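Local atomic coordinates of transcriptional regulator, LYSR family (Neisseria meningitidis, PDB entry 4AB5), a protein that probably binds DNA as a LysR-family regulator, MetR-like, switching genes of methionine biosynthesis on or off, with this chain forming its regulatory domain. Residues F20-P25 and Q75-Y80; G44-P49 and Y111-E116; E101-E106 and R151-L156. One frame throughout, in Å; residues are numbered along the deposited sequence.

Interaction 1: residues F20-P25 and Q75-Y80; sequences FDWLMP and QPLFAY
Trp-22 and Phe-78 meet edge to face, and this pair is the tight part of the contact. The Phe-78 ring points its edge at the six-membered ring of Trp-22. The ring planes stand at 82° and the centroids lie 5.2 Å apart. CZ of Phe-78 leads, sitting over the centre of one indole face, and CE2 of Trp-22 is its nearest atom at 3.8 Å. The two side chains come from opposite directions. Each has its CG between its own backbone N and carbonyl carbon (chi1 48° for Trp-22, 37° for Phe-78), which turns the two rings toward each other. Leu-77 adds a lighter touch. Its CD1 reaches CH2 of Trp-22 obliquely at 4.2 Å.

The looser side lies at the indole N-H. Here direct packing gives way to a water. NE1 of Trp-22 donates to this water at 3.0 Å, in the plane of the ring. The same water is hydrogen-bonded to OH of Tyr-80 at 2.7 Å. The indole N-H thus has a polar partner in a buried setting, and Tyr-80 joins the contact without touching the indole.

Leu-77 and Phe-78 both face Leu-184 on strand 171-189, a classic beta bulge that lets two successive side chains approach Trp-22. Trp-159 meets the rings of both Trp-22 and Tyr-80. The contact seats helix 20-33 on strand 72-86, with Ile-62 of strand 60-63 and Ile-205 of helix 196-212 also against Trp-22. On the same helix, Phe-20 packs on Ile-141 of the second subunit.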
loop_
_atom_site.group_PDB
_atom_site.type_symbol
_atom_site.label_atom_id
_atom_site.label_comp_id
_atom_site.label_asym_id
_atom_site.label_seq_id
_atom_site.Cartn_x
_atom_site.Cartn_y
_atom_site.Cartn_z
ATOM N N PHE B 20 -3.846 -3.706 7.374
ATOM C CA PHE B 20 -3.963 -2.252 7.229
ATOM C C PHE B 20 -5.293 -1.792 6.622
ATOM O O PHE B 20 -5.791 -0.720 6.987
ATOM C CB PHE B 20 -2.766 -1.699 6.439
ATOM C CG PHE B 20 -1.489 -1.576 7.236
ATOM C CD1 PHE B 20 -0.679 -2.687 7.462
ATOM C CD2 PHE B 20 -1.088 -0.348 7.752
ATOM C CE1 PHE B 20 0.507 -2.571 8.205
ATOM C CE2 PHE B 20 0.084 -0.235 8.510
ATOM C CZ PHE B 20 0.880 -1.345 8.723
ATOM N N ASP B 21 -5.893 -2.612 5.741
ATOM C CA ASP B 21 -7.182 -2.295 5.128
ATOM C C ASP B 21 -8.306 -2.087 6.133
ATOM O O ASP B 21 -9.131 -1.192 5.941
ATOM C CB ASP B 21 -7.564 -3.339 4.067
ATOM C CG ASP B 21 -6.797 -3.215 2.760
ATOM O OD1 ASP B 21 -6.001 -2.250 2.621
ATOM O OD2 ASP B 21 -6.999 -4.074 1.869
ATOM N N TRP B 22 -8.333 -2.898 7.207
ATOM C CA TRP B 22 -9.335 -2.783 8.273
ATOM C C TRP B 22 -8.802 -2.097 9.544
ATOM O O TRP B 22 -9.593 -1.505 10.288
ATOM C CB TRP B 22 -9.982 -4.141 8.596
ATOM C CG TRP B 22 -9.009 -5.261 8.786
ATOM C CD1 TRP B 22 -8.649 -6.193 7.861
ATOM C CD2 TRP B 22 -8.284 -5.580 9.978
ATOM N NE1 TRP B 22 -7.751 -7.079 8.404
ATOM C CE2 TRP B 22 -7.505 -6.722 9.702
ATOM C CE3 TRP B 22 -8.218 -5.012 11.264
ATOM C CZ2 TRP B 22 -6.650 -7.289 10.650
ATOM C CZ3 TRP B 22 -7.353 -5.562 12.194
ATOM C CH2 TRP B 22 -6.602 -6.703 11.895
ATOM N N LEU B 23 -7.472 -2.153 9.768
ATOM C CA LEU B 23 -6.818 -1.565 10.930
ATOM C C LEU B 23 -6.746 -0.047 10.893
ATOM O O LEU B 23 -6.919 0.581 11.937
ATOM C CB LEU B 23 -5.427 -2.185 11.169
ATOM C CG LEU B 23 -4.804 -1.952 12.551
ATOM C CD1 LEU B 23 -5.640 -2.576 13.646
ATOM C CD2 LEU B 23 -3.392 -2.492 12.602
HETATM N N MSE B 24 -6.477 0.542 9.711
HETATM C CA MSE B 24 -6.421 2.000 9.549
HETATM C C MSE B 24 -7.784 2.662 9.833
HETATM O O MSE B 24 -7.806 3.522 10.709
HETATM C CB MSE B 24 -5.803 2.420 8.199
HETATM C CG MSE B 24 -4.356 1.954 8.009
HETATM SE SE MSE B 24 -3.117 2.412 9.456
HETATM C CE MSE B 24 -3.069 0.704 10.469
ATOM N N PRO B 25 -8.940 2.245 9.227
ATOM C CA PRO B 25 -10.228 2.853 9.626
ATOM C C PRO B 25 -10.666 2.519 11.061
ATOM O O PRO B 25 -11.462 3.265 11.628
ATOM C CB PRO B 25 -11.221 2.346 8.576
ATOM C CG PRO B 25 -10.621 1.145 8.013
ATOM C CD PRO B 25 -9.136 1.253 8.147
ATOM N N GLN B 75 -6.543 -12.164 22.361
ATOM C CA GLN B 75 -7.942 -11.858 22.156
ATOM C C GLN B 75 -8.282 -12.207 20.709
ATOM O O GLN B 75 -7.662 -11.644 19.794
ATOM C CB GLN B 75 -8.204 -10.374 22.447
ATOM C CG GLN B 75 -9.668 -10.049 22.702
ATOM C CD GLN B 75 -9.896 -8.678 23.298
ATOM O OE1 GLN B 75 -11.035 -8.261 23.480
ATOM N NE2 GLN B 75 -8.863 -7.843 23.383
ATOM N N PRO B 76 -9.215 -13.156 20.461
ATOM C CA PRO B 76 -9.564 -13.479 19.066
ATOM C C PRO B 76 -10.234 -12.314 18.343
ATOM O O PRO B 76 -11.047 -11.594 18.933
ATOM C CB PRO B 76 -10.519 -14.663 19.200
ATOM C CG PRO B 76 -11.087 -14.553 20.569
ATOM C CD PRO B 76 -10.022 -13.942 21.418
ATOM N N LEU B 77 -9.864 -12.104 17.084
ATOM C CA LEU B 77 -10.487 -11.071 16.271
ATOM C C LEU B 77 -11.455 -11.768 15.320
ATOM O O LEU B 77 -12.667 -11.746 15.562
ATOM C CB LEU B 77 -9.451 -10.207 15.518
ATOM C CG LEU B 77 -8.521 -9.338 16.378
ATOM C CD1 LEU B 77 -7.433 -8.705 15.531
ATOM C CD2 LEU B 77 -9.301 -8.288 17.197
ATOM N N PHE B 78 -10.915 -12.457 14.295
ATOM C CA PHE B 78 -11.687 -13.180 13.282
ATOM C C PHE B 78 -10.821 -14.085 12.419
ATOM O O PHE B 78 -9.615 -13.857 12.286
ATOM C CB PHE B 78 -12.461 -12.199 12.364
ATOM C CG PHE B 78 -11.744 -10.909 12.015
ATOM C CD1 PHE B 78 -10.673 -10.904 11.123
ATOM C CD2 PHE B 78 -12.148 -9.699 12.571
ATOM C CE1 PHE B 78 -10.012 -9.713 10.804
ATOM C CE2 PHE B 78 -11.492 -8.507 12.246
ATOM C CZ PHE B 78 -10.424 -8.523 11.371
ATOM N N ALA B 79 -11.466 -15.088 11.790
ATOM C CA ALA B 79 -10.849 -16.023 10.844
ATOM C C ALA B 79 -11.442 -15.773 9.442
ATOM O O ALA B 79 -12.563 -15.268 9.323
ATOM C CB ALA B 79 -11.099 -17.463 11.273
ATOM N N TYR B 80 -10.677 -16.103 8.393
ATOM C CA TYR B 80 -11.095 -15.959 6.992
ATOM C C TYR B 80 -10.318 -16.899 6.084
ATOM O O TYR B 80 -9.220 -17.335 6.444
ATOM C CB TYR B 80 -11.005 -14.497 6.482
ATOM C CG TYR B 80 -9.670 -13.815 6.704
ATOM C CD1 TYR B 80 -8.592 -14.055 5.861
ATOM C CD2 TYR B 80 -9.497 -12.893 7.735
ATOM C CE1 TYR B 80 -7.360 -13.435 6.064
ATOM C CE2 TYR B 80 -8.279 -12.236 7.924
ATOM C CZ TYR B 80 -7.209 -12.516 7.089
ATOM O OH TYR B 80 -5.994 -11.894 7.262
HETATM O O HOH W 1 -5.838 -9.269 7.720
#

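Interaction 2: residues G44-P49 and Y111-E116; sequences GFQADP and YPVPDE
Gln-46 touches Pro-112, Val-113 and Pro-114, and it makes every contact from its side of the pair. Its CG lies 4.0 Å from CG2 of Val-113. The glutamine and valine side chains run antiparallel, each passing alongside the other. The ring of Pro-114 comes in beside the glutamine stem, with its CD 4.3 Å from CB of Gln-46. Gln-46 has its CG anti to its carbonyl carbon (chi1 -75°) and runs out extended from there, which carries the amide along the facing loop. The amide end reaches toward the loop backbone, but NE2 of Gln-46 stays 3.9 Å from O of Pro-112 and forms no hydrogen bond with it. No hydrogen bond crosses between the segments, so this is a light van der Waals touch at the surface.

The next shell sets the positions. The backbone N of Gln-46 is hydrogen-bonded to OE1 of Glu-15. On the other side, Pro-112 is the centre of an inverse gamma turn, closed by a weak bond of 2.8 Å from N of Val-113 to O of Tyr-111. The Tyr-111 ring stacks with His-17, and its OH is hydrogen-bonded to OG1 of Thr-140.

The two loops belong to different halves of the regulatory domain. Residues 44-49 lead from strand 37-42 into helix 50-54, where OD1 of Asp-48 caps the N of Val-50. Residues 111-116 lead from strand 108-110 toward helix 119-125. The contact therefore bridges two strand-to-helix loops.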
loop_
_atom_site.group_PDB
_atom_site.type_symbol
_atom_site.label_atom_id
_atom_site.label_comp_id
_atom_site.label_asym_id
_atom_site.label_seq_id
_atom_site.Cartn_x
_atom_site.Cartn_y
_atom_site.Cartn_z
ATOM N N GLY B 44 7.732 -2.573 10.172
ATOM C CA GLY B 44 8.931 -2.713 9.348
ATOM C C GLY B 44 9.935 -3.788 9.730
ATOM O O GLY B 44 10.624 -4.317 8.851
ATOM N N PHE B 45 10.037 -4.110 11.040
ATOM C CA PHE B 45 10.974 -5.084 11.629
ATOM C C PHE B 45 11.063 -6.463 10.947
ATOM O O PHE B 45 12.105 -7.124 11.066
ATOM C CB PHE B 45 10.730 -5.242 13.143
ATOM C CG PHE B 45 10.844 -3.957 13.932
ATOM C CD1 PHE B 45 12.076 -3.516 14.400
ATOM C CD2 PHE B 45 9.718 -3.189 14.210
ATOM C CE1 PHE B 45 12.182 -2.324 15.125
ATOM C CE2 PHE B 45 9.826 -1.995 14.927
ATOM C CZ PHE B 45 11.056 -1.573 15.386
ATOM N N GLN B 46 9.981 -6.887 10.233
ATOM C CA GLN B 46 9.847 -8.179 9.532
ATOM C C GLN B 46 10.058 -9.367 10.495
ATOM O O GLN B 46 10.619 -10.404 10.116
ATOM C CB GLN B 46 10.756 -8.258 8.287
ATOM C CG GLN B 46 10.251 -7.434 7.104
ATOM C CD GLN B 46 11.326 -7.133 6.085
ATOM O OE1 GLN B 46 12.359 -7.811 5.994
ATOM N NE2 GLN B 46 11.098 -6.108 5.282
ATOM N N ALA B 47 9.596 -9.188 11.751
ATOM C CA ALA B 47 9.703 -10.165 12.832
ATOM C C ALA B 47 8.473 -10.128 13.746
ATOM O O ALA B 47 7.695 -9.171 13.696
ATOM C CB ALA B 47 10.965 -9.898 13.636
ATOM N N ASP B 48 8.315 -11.176 14.589
ATOM C CA ASP B 48 7.230 -11.368 15.562
ATOM C C ASP B 48 6.937 -10.102 16.385
ATOM O O ASP B 48 7.812 -9.660 17.140
ATOM C CB ASP B 48 7.556 -12.559 16.497
ATOM C CG ASP B 48 6.415 -13.122 17.339
ATOM O OD1 ASP B 48 5.285 -12.580 17.263
ATOM O OD2 ASP B 48 6.645 -14.123 18.055
ATOM N N PRO B 49 5.716 -9.511 16.264
ATOM C CA PRO B 49 5.411 -8.319 17.073
ATOM C C PRO B 49 5.164 -8.565 18.567
ATOM O O PRO B 49 5.054 -7.600 19.318
ATOM C CB PRO B 49 4.204 -7.701 16.362
ATOM C CG PRO B 49 3.532 -8.822 15.669
ATOM C CD PRO B 49 4.567 -9.891 15.405
ATOM N N TYR B 111 3.945 -10.533 -0.613
ATOM C CA TYR B 111 4.467 -9.311 -0.001
ATOM C C TYR B 111 5.963 -9.550 0.273
ATOM O O TYR B 111 6.358 -10.714 0.411
ATOM C CB TYR B 111 3.694 -8.946 1.276
ATOM C CG TYR B 111 2.233 -8.680 1.002
ATOM C CD1 TYR B 111 1.829 -7.537 0.317
ATOM C CD2 TYR B 111 1.255 -9.600 1.368
ATOM C CE1 TYR B 111 0.482 -7.297 0.037
ATOM C CE2 TYR B 111 -0.096 -9.374 1.087
ATOM C CZ TYR B 111 -0.476 -8.220 0.421
ATOM O OH TYR B 111 -1.801 -7.989 0.141
ATOM N N PRO B 112 6.832 -8.502 0.273
ATOM C CA PRO B 112 8.282 -8.740 0.442
ATOM C C PRO B 112 8.628 -8.980 1.903
ATOM O O PRO B 112 9.130 -8.101 2.618
ATOM C CB PRO B 112 8.926 -7.464 -0.137
ATOM C CG PRO B 112 7.783 -6.659 -0.709
ATOM C CD PRO B 112 6.577 -7.067 0.068
ATOM N N VAL B 113 8.342 -10.200 2.339
ATOM C CA VAL B 113 8.459 -10.622 3.722
ATOM C C VAL B 113 8.923 -12.104 3.782
ATOM O O VAL B 113 8.763 -12.812 2.779
ATOM C CB VAL B 113 7.066 -10.332 4.360
ATOM C CG1 VAL B 113 6.211 -11.579 4.541
ATOM C CG2 VAL B 113 7.185 -9.525 5.639
ATOM N N PRO B 114 9.553 -12.599 4.882
ATOM C CA PRO B 114 9.959 -14.016 4.896
ATOM C C PRO B 114 8.755 -14.954 4.963
ATOM O O PRO B 114 7.685 -14.562 5.430
ATOM C CB PRO B 114 10.859 -14.139 6.136
ATOM C CG PRO B 114 10.963 -12.784 6.723
ATOM C CD PRO B 114 9.858 -11.949 6.172
ATOM N N ASP B 115 8.937 -16.189 4.471
ATOM C CA ASP B 115 7.939 -17.258 4.401
ATOM C C ASP B 115 7.184 -17.561 5.693
ATOM O O ASP B 115 6.038 -18.004 5.625
ATOM C CB ASP B 115 8.565 -18.524 3.810
ATOM C CG ASP B 115 8.555 -18.577 2.294
ATOM O OD1 ASP B 115 8.149 -17.572 1.659
ATOM O OD2 ASP B 115 8.912 -19.629 1.742
ATOM N N GLU B 116 7.798 -17.261 6.857
ATOM C CA GLU B 116 7.236 -17.438 8.211
ATOM C C GLU B 116 5.982 -16.598 8.389
ATOM O O GLU B 116 5.039 -17.044 9.031
ATOM C CB GLU B 116 8.265 -17.057 9.296
ATOM C CG GLU B 116 9.482 -17.958 9.367
ATOM C CD GLU B 116 10.354 -17.964 8.129
ATOM O OE1 GLU B 116 11.040 -16.946 7.885
ATOM O OE2 GLU B 116 10.308 -18.961 7.372
#

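Interaction 3: residues E101-E106 and R151-L156; sequences EDFIGE and RGIAAL
Ile-153 turns CG1 in over its own backbone, flanked by N and C (chi1 61°), and the extended chain beyond it (chi2 164°) carries CD1 out to Phe-103 and Glu-106. Glu-106 bends at chi2 (66°), so its carboxylate turns off while CB and CG remain beside the isoleucine.

The methyl CD1 of Ile-153 is the common point of the contact. It lies 3.7 Å from CD2 of Phe-103, approaching the ring obliquely. The two side chains cross at about a right angle. The same methyl is 3.8 Å from CB of Glu-106, and CG1 of Ile-153 is 3.9 Å from that CB. CG of Glu-106 follows at 4.0 Å from the CD1 methyl of Ile-153. The glutamate takes part here through its aliphatic stem, not its charge. No hydrogen bond joins the two segments directly. The packing is apolar, and both Phe-103 and Ile-153 are buried.

Backbone bonds just beyond Glu-106 keep the parts together. Ile-153 is hydrogen-bonded through its backbone to Thr-107 and Ile-109, so the chain following the 101-106 turn runs beside it.

The turn of residues 101-106 lies between strands 97-98 and 108-110. Phe-103 also packs on Leu-120 and Leu-125 of helix 119-125, while Ile-153 rests on Cys-86 of strand 72-86. Its neighbour Ala-154, on strand 154-157, packs against helix 140-148 through Ile-143 and Val-147.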
loop_
_atom_site.group_PDB
_atom_site.type_symbol
_atom_site.label_atom_id
_atom_site.label_comp_id
_atom_site.label_asym_id
_atom_site.label_seq_id
_atom_site.Cartn_x
_atom_site.Cartn_y
_atom_site.Cartn_z
ATOM N N GLU B 101 1.093 -29.260 -4.893
ATOM C CA GLU B 101 1.817 -29.624 -6.119
ATOM C C GLU B 101 1.491 -28.731 -7.333
ATOM O O GLU B 101 2.313 -28.636 -8.244
ATOM C CB GLU B 101 1.568 -31.104 -6.467
ATOM C CG GLU B 101 2.268 -32.105 -5.550
ATOM C CD GLU B 101 1.695 -32.347 -4.162
ATOM O OE1 GLU B 101 0.561 -31.891 -3.883
ATOM O OE2 GLU B 101 2.390 -33.001 -3.349
ATOM N N ASP B 102 0.306 -28.073 -7.348
ATOM C CA ASP B 102 -0.115 -27.172 -8.435
ATOM C C ASP B 102 0.679 -25.855 -8.464
ATOM O O ASP B 102 0.676 -25.159 -9.482
ATOM C CB ASP B 102 -1.633 -26.909 -8.402
ATOM C CG ASP B 102 -2.502 -28.119 -8.700
ATOM O OD1 ASP B 102 -2.130 -28.919 -9.587
ATOM O OD2 ASP B 102 -3.575 -28.242 -8.081
ATOM N N PHE B 103 1.371 -25.542 -7.356
ATOM C CA PHE B 103 2.210 -24.363 -7.170
ATOM C C PHE B 103 3.647 -24.578 -7.687
ATOM O O PHE B 103 4.339 -23.591 -7.921
ATOM C CB PHE B 103 2.244 -23.972 -5.680
ATOM C CG PHE B 103 0.920 -23.527 -5.099
ATOM C CD1 PHE B 103 0.023 -24.454 -4.577
ATOM C CD2 PHE B 103 0.573 -22.177 -5.064
ATOM C CE1 PHE B 103 -1.202 -24.042 -4.049
ATOM C CE2 PHE B 103 -0.654 -21.767 -4.537
ATOM C CZ PHE B 103 -1.530 -22.700 -4.031
ATOM N N ILE B 104 4.086 -25.852 -7.868
ATOM C CA ILE B 104 5.437 -26.240 -8.308
ATOM C C ILE B 104 6.053 -25.418 -9.465
ATOM O O ILE B 104 7.125 -24.837 -9.296
ATOM C CB ILE B 104 5.636 -27.787 -8.433
ATOM C CG1 ILE B 104 5.635 -28.453 -7.043
ATOM C CG2 ILE B 104 6.932 -28.149 -9.206
ATOM C CD1 ILE B 104 5.482 -29.960 -7.021
ATOM N N GLY B 105 5.385 -25.367 -10.601
ATOM C CA GLY B 105 5.903 -24.633 -11.753
ATOM C C GLY B 105 5.744 -23.122 -11.740
ATOM O O GLY B 105 6.632 -22.398 -12.193
ATOM N N GLU B 106 4.595 -22.655 -11.222
ATOM C CA GLU B 106 4.108 -21.283 -11.167
ATOM C C GLU B 106 4.949 -20.308 -10.346
ATOM O O GLU B 106 5.497 -20.688 -9.314
ATOM C CB GLU B 106 2.660 -21.284 -10.639
ATOM C CG GLU B 106 1.558 -21.421 -11.690
ATOM C CD GLU B 106 1.427 -22.705 -12.476
ATOM O OE1 GLU B 106 0.979 -23.715 -11.886
ATOM O OE2 GLU B 106 1.636 -22.668 -13.711
ATOM N N ARG B 151 1.519 -12.905 -14.895
ATOM C CA ARG B 151 2.899 -12.797 -14.403
ATOM C C ARG B 151 3.194 -13.756 -13.247
ATOM O O ARG B 151 4.346 -13.891 -12.822
ATOM C CB ARG B 151 3.253 -11.333 -14.052
ATOM C CG ARG B 151 3.430 -10.446 -15.277
ATOM C CD ARG B 151 4.693 -10.831 -16.016
ATOM N NE ARG B 151 4.826 -10.171 -17.307
ATOM C CZ ARG B 151 4.577 -10.758 -18.467
ATOM N NH1 ARG B 151 4.169 -12.023 -18.505
ATOM N NH2 ARG B 151 4.729 -10.089 -19.602
ATOM N N GLY B 152 2.147 -14.426 -12.782
ATOM C CA GLY B 152 2.198 -15.390 -11.692
ATOM C C GLY B 152 0.841 -15.596 -11.055
ATOM O O GLY B 152 -0.184 -15.173 -11.607
ATOM N N ILE B 153 0.836 -16.286 -9.900
ATOM C CA ILE B 153 -0.349 -16.557 -9.073
ATOM C C ILE B 153 -0.121 -16.023 -7.654
ATOM O O ILE B 153 1.015 -15.707 -7.302
ATOM C CB ILE B 153 -0.772 -18.055 -9.101
ATOM C CG1 ILE B 153 0.342 -18.994 -8.554
ATOM C CG2 ILE B 153 -1.256 -18.474 -10.509
ATOM C CD1 ILE B 153 -0.116 -20.392 -8.199
ATOM N N ALA B 154 -1.186 -15.901 -6.845
ATOM C CA ALA B 154 -1.071 -15.403 -5.470
ATOM C C ALA B 154 -2.106 -16.020 -4.555
ATOM O O ALA B 154 -3.061 -16.627 -5.030
ATOM C CB ALA B 154 -1.210 -13.884 -5.444
ATOM N N ALA B 155 -1.905 -15.868 -3.233
ATOM C CA ALA B 155 -2.824 -16.293 -2.180
ATOM C C ALA B 155 -3.177 -15.042 -1.385
ATOM O O ALA B 155 -2.289 -14.373 -0.843
ATOM C CB ALA B 155 -2.178 -17.329 -1.274
ATOM N N LEU B 156 -4.460 -14.687 -1.372
ATOM C CA LEU B 156 -4.923 -13.492 -0.672
ATOM C C LEU B 156 -6.230 -13.752 0.069
ATOM O O LEU B 156 -6.953 -14.666 -0.328
ATOM C CB LEU B 156 -5.096 -12.317 -1.662
ATOM C CG LEU B 156 -3.827 -11.656 -2.207
ATOM C CD1 LEU B 156 -4.163 -10.742 -3.363
ATOM C CD2 LEU B 156 -3.079 -10.890 -1.119
#

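Overall arrangement
Interactions 1 and 3 both reach the mixed sheet, on its neighbouring strands 72-86 and 154-157. Their centres are 26 Å apart and their nearest atoms about 6 Å, without touching. They lie in different lobes of the two-lobed, periplasmic-binding-protein-like fold. Interaction 2 joins these lobes at the surface. Its centre is 18 Å from that of interaction 1 and 20 Å from that of interaction 3. It touches interaction 3 where OH of Tyr-111 packs 3.4 Å from CD2 of Leu-156. In LysR relatives the effector binds in the cleft between the lobes, so interaction 2 probably lies near that cleft.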